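Local coordinates for protein glutathione peroxidase-like peroxiredoxin HYR1 (Saccharomyces cerevisiae, PDB 3CMI) that reduces hydroperoxides at the expense of thioredoxin, senses hydroperoxide stress and passes the signal on by oxidizing the transcription activator YAP1, at residues Y13-V18 and F25-L30. Residues are numbered along the deposited sequence; the frame is centred on the assembly and turned at random.
Sequences YKLAPV and FPFDQL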
loop_
_atom_site.group_PDB
_atom_site.type_symbol
_atom_site.label_atom_id
_atom_site.label_comp_id
_atom_site.label_asym_id
_atom_site.label_seq_id
_atom_site.Cartn_x
_atom_site.Cartn_y
_atom_site.Cartn_z
ATOM N N TYR A 13 8.054 -10.270 -3.176
ATOM C CA TYR A 13 7.415 -11.471 -2.644
ATOM C C TYR A 13 8.174 -12.063 -1.460
ATOM O O TYR A 13 7.656 -12.940 -0.767
ATOM C CB TYR A 13 7.204 -12.520 -3.743
ATOM C CG TYR A 13 6.278 -12.072 -4.857
ATOM C CD1 TYR A 13 5.052 -11.466 -4.574
ATOM C CD2 TYR A 13 6.623 -12.265 -6.193
ATOM C CE1 TYR A 13 4.196 -11.057 -5.595
ATOM C CE2 TYR A 13 5.775 -11.860 -7.221
ATOM C CZ TYR A 13 4.565 -11.256 -6.915
ATOM O OH TYR A 13 3.724 -10.858 -7.928
ATOM N N LYS A 14 9.390 -11.568 -1.235
ATOM C CA LYS A 14 10.219 -11.967 -0.094
ATOM C C LYS A 14 9.788 -11.270 1.200
ATOM O O LYS A 14 10.102 -11.734 2.297
ATOM C CB LYS A 14 11.695 -11.670 -0.376
ATOM C CG LYS A 14 12.387 -12.664 -1.300
ATOM C CD LYS A 14 13.617 -12.033 -1.942
ATOM C CE LYS A 14 14.386 -13.023 -2.804
ATOM N NZ LYS A 14 15.414 -13.770 -2.018
ATOM N N LEU A 15 9.070 -10.157 1.054
ATOM C CA LEU A 15 8.583 -9.358 2.180
ATOM C C LEU A 15 7.566 -10.106 3.034
ATOM O O LEU A 15 6.676 -10.773 2.510
ATOM C CB LEU A 15 7.942 -8.069 1.664
ATOM C CG LEU A 15 8.728 -6.764 1.469
ATOM C CD1 LEU A 15 10.255 -6.911 1.500
ATOM C CD2 LEU A 15 8.256 -6.047 0.192
ATOM N N ALA A 16 7.704 -9.979 4.351
ATOM C CA ALA A 16 6.750 -10.568 5.282
ATOM C C ALA A 16 6.570 -9.670 6.512
ATOM O O ALA A 16 7.129 -9.952 7.581
ATOM C CB ALA A 16 7.192 -11.986 5.690
ATOM N N PRO A 17 5.787 -8.580 6.365
ATOM C CA PRO A 17 5.502 -7.708 7.503
ATOM C C PRO A 17 4.599 -8.393 8.525
ATOM O O PRO A 17 3.865 -9.326 8.182
ATOM C CB PRO A 17 4.756 -6.539 6.861
ATOM C CG PRO A 17 4.093 -7.142 5.662
ATOM C CD PRO A 17 5.115 -8.108 5.138
ATOM N N VAL A 18 4.654 -7.927 9.766
ATOM C CA VAL A 18 3.793 -8.452 10.823
ATOM C C VAL A 18 2.371 -7.909 10.632
ATOM O O VAL A 18 2.192 -6.715 10.405
ATOM C CB VAL A 18 4.336 -8.072 12.221
ATOM C CG1 VAL A 18 3.475 -8.661 13.305
ATOM C CG2 VAL A 18 5.786 -8.539 12.390
ATOM N N PHE A 25 2.757 -11.877 7.649
ATOM C CA PHE A 25 1.914 -11.754 6.472
ATOM C C PHE A 25 2.814 -11.810 5.240
ATOM O O PHE A 25 3.283 -10.773 4.759
ATOM C CB PHE A 25 1.100 -10.458 6.515
ATOM C CG PHE A 25 0.071 -10.352 5.419
ATOM C CD1 PHE A 25 -1.180 -10.943 5.564
ATOM C CD2 PHE A 25 0.359 -9.678 4.234
ATOM C CE1 PHE A 25 -2.135 -10.856 4.551
ATOM C CE2 PHE A 25 -0.583 -9.590 3.221
ATOM C CZ PHE A 25 -1.832 -10.180 3.381
ATOM N N PRO A 26 3.071 -13.027 4.730
ATOM C CA PRO A 26 4.032 -13.167 3.636
ATOM C C PRO A 26 3.470 -12.663 2.309
ATOM O O PRO A 26 2.352 -13.015 1.935
ATOM C CB PRO A 26 4.308 -14.674 3.595
ATOM C CG PRO A 26 3.094 -15.311 4.185
ATOM C CD PRO A 26 2.483 -14.320 5.135
ATOM N N PHE A 27 4.241 -11.832 1.613
ATOM C CA PHE A 27 3.787 -11.229 0.357
ATOM C C PHE A 27 3.763 -12.212 -0.816
ATOM O O PHE A 27 3.300 -11.870 -1.900
ATOM C CB PHE A 27 4.646 -10.009 0.008
ATOM C CG PHE A 27 4.183 -8.720 0.644
ATOM C CD1 PHE A 27 3.348 -8.717 1.760
ATOM C CD2 PHE A 27 4.622 -7.498 0.140
ATOM C CE1 PHE A 27 2.936 -7.516 2.342
ATOM C CE2 PHE A 27 4.220 -6.295 0.719
ATOM C CZ PHE A 27 3.377 -6.303 1.817
ATOM N N ASP A 28 4.256 -13.434 -0.610
ATOM C CA ASP A 28 4.208 -14.441 -1.670
ATOM C C ASP A 28 2.765 -14.855 -1.990
ATOM O O ASP A 28 2.478 -15.303 -3.101
ATOM C CB ASP A 28 5.097 -15.653 -1.354
ATOM C CG ASP A 28 4.580 -16.481 -0.194
ATOM O OD1 ASP A 28 4.865 -17.695 -0.167
ATOM O OD2 ASP A 28 3.897 -15.927 0.693
ATOM N N GLN A 29 1.863 -14.679 -1.021
ATOM C CA GLN A 29 0.428 -14.920 -1.231
ATOM C C GLN A 29 -0.174 -13.895 -2.198
ATOM O O GLN A 29 -1.298 -14.064 -2.680
ATOM C CB GLN A 29 -0.330 -14.897 0.103
ATOM C CG GLN A 29 -0.512 -13.498 0.714
ATOM C CD GLN A 29 -1.032 -13.538 2.143
ATOM O OE1 GLN A 29 -0.280 -13.321 3.102
ATOM N NE2 GLN A 29 -2.320 -13.828 2.293
ATOM N N LEU A 30 0.591 -12.842 -2.477
ATOM C CA LEU A 30 0.151 -11.736 -3.328
ATOM C C LEU A 30 0.492 -11.939 -4.808
ATOM O O LEU A 30 0.190 -11.078 -5.636
ATOM C CB LEU A 30 0.765 -10.422 -2.828
ATOM C CG LEU A 30 0.024 -9.515 -1.833
ATOM C CD1 LEU A 30 -0.856 -10.265 -0.826
ATOM C CD2 LEU A 30 1.001 -8.589 -1.129
#
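Phe27 sets its ring against Leu15 and Pro17 in the hairpin-like N-terminal loop that precedes strand 34-41 of this thioredoxin-like fold. CB of Leu15 lies 3.7 Å from CD2 of Phe27. CG of Pro17 approaches the ring obliquely, 3.5 Å from CE1 of Phe27, and the two side chains cross at about a right angle. Two backbone bonds join the antiparallel chains: Phe27 N donates to Leu15 O at 2.8 Å, with an N-H...O angle of 165°, and Phe25 N donates to Pro17 O, also at 2.8 Å but more bent, at 150°. Between them, CA of Ala16 makes a CA-H...O contact of 3.5 Å to Phe25 O. The 3-10 turn 27-30 starts at Phe27, and its Leu30 places CD2 over one face of the Phe27 ring, offset toward the rim. Further out, Phe27 meets the ring of Phe12, and Ile37 of strand 34-41, while Leu15 and Pro17 both touch Val114. The side chains therefore touch both the sheet and helix 113-121, away from the active-site Cys44. With CG anti to its carbonyl carbon (chi1 -63°), Tyr13 carries its ring edge to the turn: CD1 of Tyr13 is 3.2 Å from Phe27 O, near the ring plane.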